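Local coordinates for protein uncharacterized aldehyde dehydrogenase AldY (Bacillus subtilis, PDB 4DNG) that probably oxidises aldehydes to carboxylates with NAD(+), and may protect cells against stress caused by ethanol and related compounds, at residues Q57-W60 and A61-T64; R68-V71 and L72-R76. All blocks are in the same frame, centred on the assembly; numbering follows the deposited sequence.

Contacts 1 and 2 follow each other along the chain: contact 1 ends helix 43-60 and turns into helix 65-81, and contact 2 is a stretch inside that second helix. Their centres lie about 15 Å apart, yet their side chains touch. Ser63 OG and Arg68 NE, 2.7 Å apart, form a probable hydrogen bond. Trp60 lays its six-membered ring along the second helix, with CZ2 3.5 Å from Arg68 CG and CH2 4.1 Å from Val71 CG2. Both contacts lie away from the NAD(+) site inferred for Gly231 to Gly236 and from the predicted active-site residues Glu253 and Cys287.

Contact 1: Q57-W60 and A61-T64; sequences QKEW and AKST
Trp60 O is gripped twice by Ser63. Ser63 OG donates to Trp60 O from 2.9 Å, almost in line with the C=O bond, while Ser63 N, 3.1 Å from Trp60 O, comes from above the carbonyl plane. Ser63 chi1 of 70° sets OG between its own N and carbonyl carbon, within range of this oxygen; OG also pairs with Arg68. Ala61 N gives Gln57 O a helical bond of 2.9 Å, whereas Lys62 N closes a shorter loop onto Glu59 O at 3.0 Å. This is a helix ending in a type I beta turn, Trp60 to Ser63; Thr64 is the N-cap of helix 65-81, its OG1 accepting from Asp67 N. Within the turn, Ser63 CB sits over one face of the Trp60 six-membered ring in a CH-pi contact, 4.2 Å from the centroid. The indole swings to that side with CG opposite its backbone N (chi1 -171°); NE1 bonds to Ile168 O, and the side chain also packs on Leu199 and Pro200. A leucine in place of Trp60 would probably leave Ile168 O without this donor and Ser63 CB without its aromatic face. Gln57 NE2, bonded to Gly171 O, passes 4.0 Å from Ala61 CB, and both residues rest on Pro143 of strand 135-150. On the exposed side, oppositely charged Glu59 OE2 and Lys62 NZ are 4.3 Å apart, too far for a salt bridge.

Contact 2: R68-V71 and L72-R76; sequences RKAV and LQKAR
Leu72 meets the flat peptide carbonyl of Arg68 with both its backbone and its side chain: its N lies 31° off the carbonyl plane and forms a rather long hydrogen bond, 3.3 Å, to Arg68 O, while its CG lies 3.2 Å from the same oxygen. Chi1 of -58° sets Leu72 CG beside its own backbone N, close to Arg68 O, and CD1 also comes near that oxygen. The Arg68 guanidinium group and NE find their partners outside this turn: NE pairs with Ser63, and NH1 makes weak bonds to Thr119 O and Ala169 O.

The next three carbonyls are used in the same way, each by the residue four places on. Gln73 N bonds to Lys69 O at 2.8 Å, and its CB and CG stand beside that oxygen. Lys74 N reaches Ala70 O at 2.9 Å in a nearly straight bond; Lys74 CG lies close to the oxygen, and the chain then bends at its last torsion, bringing NZ to 4.3 Å from Ala70 CB. Ala75 N takes Val71 O at 3.0 Å, with its methyl CB resting against that acceptor.

Val71, Leu72 and Ala75 all press on Phe194 of helix 183-196, and Leu72 also meets Leu112 of helix 98-118, where Arg76 forms a salt bridge with Asp113. The i to i+4 bonds are those of an alpha-helix, and the split between apolar, buried Val71, Leu72 and Ala75 and exposed Lys69, Gln73 and Lys74 makes it amphipathic: helix 65-81, laid against helices 98-118 and 183-196 of the aldehyde dehydrogenase fold.

Contact 1: Q57-W60 and A61-T64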
loop_
_atom_site.group_PDB
_atom_site.type_symbol
_atom_site.label_atom_id
_atom_site.label_comp_id
_atom_site.label_asym_id
_atom_site.label_seq_id
_atom_site.Cartn_x
_atom_site.Cartn_y
_atom_site.Cartn_z
ATOM N N GLN A 57 0.944 -21.885 -7.347
ATOM C CA GLN A 57 -0.116 -20.907 -7.132
ATOM C C GLN A 57 -1.137 -20.892 -8.272
ATOM O O GLN A 57 -2.334 -20.746 -8.027
ATOM C CB GLN A 57 0.489 -19.517 -6.866
ATOM C CG GLN A 57 -0.486 -18.499 -6.310
ATOM C CD GLN A 57 -1.349 -17.881 -7.397
ATOM O OE1 GLN A 57 -0.892 -17.661 -8.529
ATOM N NE2 GLN A 57 -2.612 -17.608 -7.066
ATOM N N LYS A 58 -0.688 -21.072 -9.509
ATOM C CA LYS A 58 -1.639 -21.141 -10.634
ATOM C C LYS A 58 -2.650 -22.275 -10.440
ATOM O O LYS A 58 -3.831 -22.131 -10.758
ATOM C CB LYS A 58 -0.925 -21.309 -11.980
ATOM C CG LYS A 58 0.070 -20.213 -12.342
ATOM C CD LYS A 58 -0.579 -18.842 -12.529
ATOM C CE LYS A 58 0.318 -17.929 -13.358
ATOM N NZ LYS A 58 0.421 -16.558 -12.777
ATOM N N GLU A 59 -2.175 -23.396 -9.902
ATOM C CA GLU A 59 -3.021 -24.557 -9.613
ATOM C C GLU A 59 -3.819 -24.415 -8.319
ATOM O O GLU A 59 -4.965 -24.862 -8.239
ATOM C CB GLU A 59 -2.160 -25.821 -9.550
ATOM C CG GLU A 59 -1.280 -26.002 -10.784
ATOM C CD GLU A 59 -2.108 -26.216 -12.040
ATOM O OE1 GLU A 59 -2.805 -27.257 -12.078
ATOM O OE2 GLU A 59 -2.071 -25.348 -12.961
ATOM N N TRP A 60 -3.214 -23.787 -7.313
ATOM C CA TRP A 60 -3.856 -23.604 -6.007
ATOM C C TRP A 60 -5.006 -22.637 -6.095
ATOM O O TRP A 60 -5.997 -22.761 -5.357
ATOM C CB TRP A 60 -2.829 -23.177 -4.963
ATOM C CG TRP A 60 -3.333 -23.156 -3.544
ATOM C CD1 TRP A 60 -3.293 -22.089 -2.649
ATOM C CD2 TRP A 60 -3.977 -24.255 -2.797
ATOM N NE1 TRP A 60 -3.843 -22.439 -1.450
ATOM C CE2 TRP A 60 -4.275 -23.720 -1.468
ATOM C CE3 TRP A 60 -4.325 -25.580 -3.091
ATOM C CZ2 TRP A 60 -4.895 -24.491 -0.484
ATOM C CZ3 TRP A 60 -4.938 -26.350 -2.092
ATOM C CH2 TRP A 60 -5.222 -25.816 -0.818
ATOM N N ALA A 61 -4.887 -21.679 -7.014
ATOM C CA ALA A 61 -5.988 -20.773 -7.365
ATOM C C ALA A 61 -7.251 -21.513 -7.783
ATOM O O ALA A 61 -8.332 -20.947 -7.719
ATOM C CB ALA A 61 -5.574 -19.814 -8.477
ATOM N N LYS A 62 -7.112 -22.766 -8.207
ATOM C CA LYS A 62 -8.247 -23.529 -8.747
ATOM C C LYS A 62 -8.927 -24.376 -7.679
ATOM O O LYS A 62 -9.835 -25.157 -7.981
ATOM C CB LYS A 62 -7.804 -24.442 -9.897
ATOM C CG LYS A 62 -7.379 -23.743 -11.175
ATOM C CD LYS A 62 -6.542 -24.714 -11.997
ATOM C CE LYS A 62 -6.661 -24.467 -13.490
ATOM N NZ LYS A 62 -5.771 -23.349 -13.905
ATOM N N SER A 63 -8.479 -24.227 -6.438
ATOM C CA SER A 63 -8.991 -25.031 -5.335
ATOM C C SER A 63 -10.347 -24.510 -4.908
ATOM O O SER A 63 -10.622 -23.311 -5.001
ATOM C CB SER A 63 -8.037 -24.992 -4.147
ATOM O OG SER A 63 -8.046 -23.708 -3.543
ATOM N N THR A 64 -11.188 -25.424 -4.446
ATOM C CA THR A 64 -12.506 -25.079 -3.945
ATOM C C THR A 64 -12.378 -24.595 -2.511
ATOM O O THR A 64 -11.360 -24.815 -1.861
ATOM C CB THR A 64 -13.425 -26.308 -3.931
ATOM O OG1 THR A 64 -12.847 -27.309 -3.086
ATOM C CG2 THR A 64 -13.616 -26.874 -5.345
#

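Contact 2: R68-V71 and L72-R76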
loop_
_atom_site.group_PDB
_atom_site.type_symbol
_atom_site.label_atom_id
_atom_site.label_comp_id
_atom_site.label_asym_id
_atom_site.label_seq_id
_atom_site.Cartn_x
_atom_site.Cartn_y
_atom_site.Cartn_z
ATOM N N ARG A 68 -9.753 -25.920 0.734
ATOM C CA ARG A 68 -8.991 -24.973 1.527
ATOM C C ARG A 68 -9.341 -24.987 3.007
ATOM O O ARG A 68 -8.454 -24.827 3.837
ATOM C CB ARG A 68 -9.118 -23.558 0.952
ATOM C CG ARG A 68 -8.209 -23.318 -0.230
ATOM C CD ARG A 68 -8.372 -21.927 -0.792
ATOM N NE ARG A 68 -9.294 -21.945 -1.915
ATOM C CZ ARG A 68 -10.453 -21.298 -1.948
ATOM N NH1 ARG A 68 -10.836 -20.566 -0.915
ATOM N NH2 ARG A 68 -11.221 -21.373 -3.026
ATOM N N LYS A 69 -10.617 -25.165 3.340
ATOM C CA LYS A 69 -11.010 -25.275 4.743
ATOM C C LYS A 69 -10.438 -26.552 5.355
ATOM O O LYS A 69 -9.966 -26.535 6.497
ATOM C CB LYS A 69 -12.530 -25.218 4.918
ATOM C CG LYS A 69 -13.160 -23.903 4.475
ATOM C CD LYS A 69 -14.673 -23.898 4.653
ATOM C CE LYS A 69 -15.072 -23.578 6.088
ATOM N NZ LYS A 69 -16.512 -23.873 6.339
ATOM N N ALA A 70 -10.466 -27.644 4.586
ATOM C CA ALA A 70 -9.929 -28.943 5.028
ATOM C C ALA A 70 -8.436 -28.874 5.382
ATOM O O ALA A 70 -7.998 -29.365 6.439
ATOM C CB ALA A 70 -10.175 -30.003 3.967
ATOM N N VAL A 71 -7.665 -28.233 4.507
ATOM C CA VAL A 71 -6.238 -28.029 4.730
ATOM C C VAL A 71 -5.987 -27.270 6.043
ATOM O O VAL A 71 -5.129 -27.655 6.838
ATOM C CB VAL A 71 -5.602 -27.366 3.491
ATOM C CG1 VAL A 71 -4.296 -26.652 3.806
ATOM C CG2 VAL A 71 -5.402 -28.414 2.408
ATOM N N LEU A 72 -6.781 -26.241 6.301
ATOM C CA LEU A 72 -6.592 -25.430 7.501
ATOM C C LEU A 72 -7.006 -26.178 8.729
ATOM O O LEU A 72 -6.331 -26.075 9.763
ATOM C CB LEU A 72 -7.362 -24.116 7.425
ATOM C CG LEU A 72 -7.003 -23.240 6.221
ATOM C CD1 LEU A 72 -8.041 -22.127 6.047
ATOM C CD2 LEU A 72 -5.583 -22.688 6.309
ATOM N N GLN A 73 -8.111 -26.926 8.610
ATOM C CA GLN A 73 -8.629 -27.730 9.705
ATOM C C GLN A 73 -7.581 -28.738 10.145
ATOM O O GLN A 73 -7.207 -28.761 11.317
ATOM C CB GLN A 73 -9.932 -28.433 9.315
ATOM C CG GLN A 73 -11.194 -27.637 9.609
ATOM C CD GLN A 73 -11.742 -27.886 11.003
ATOM O OE1 GLN A 73 -11.256 -27.333 11.993
ATOM N NE2 GLN A 73 -12.776 -28.719 11.083
ATOM N N LYS A 74 -7.079 -29.546 9.208
ATOM C CA LYS A 74 -6.078 -30.557 9.554
ATOM C C LYS A 74 -4.824 -29.893 10.114
ATOM O O LYS A 74 -4.245 -30.390 11.074
ATOM C CB LYS A 74 -5.770 -31.458 8.367
ATOM C CG LYS A 74 -6.994 -32.217 7.854
ATOM C CD LYS A 74 -6.613 -33.471 7.093
ATOM C CE LYS A 74 -7.849 -34.207 6.592
ATOM N NZ LYS A 74 -8.381 -33.646 5.316
ATOM N N ALA A 75 -4.449 -28.741 9.540
ATOM C CA ALA A 75 -3.355 -27.915 10.059
ATOM C C ALA A 75 -3.594 -27.464 11.521
ATOM O O ALA A 75 -2.805 -27.804 12.400
ATOM C CB ALA A 75 -3.086 -26.723 9.144
ATOM N N ARG A 76 -4.685 -26.740 11.788
ATOM C CA ARG A 76 -5.018 -26.389 13.167
ATOM C C ARG A 76 -5.130 -27.632 14.046
ATOM O O ARG A 76 -4.792 -27.592 15.229
ATOM C CB ARG A 76 -6.290 -25.526 13.253
ATOM C CG ARG A 76 -7.611 -26.277 13.362
ATOM C CD ARG A 76 -7.996 -26.558 14.804
ATOM N NE ARG A 76 -8.600 -25.400 15.462
ATOM C CZ ARG A 76 -8.949 -25.373 16.748
ATOM N NH1 ARG A 76 -9.512 -24.286 17.262
ATOM N NH2 ARG A 76 -8.739 -26.433 17.521
#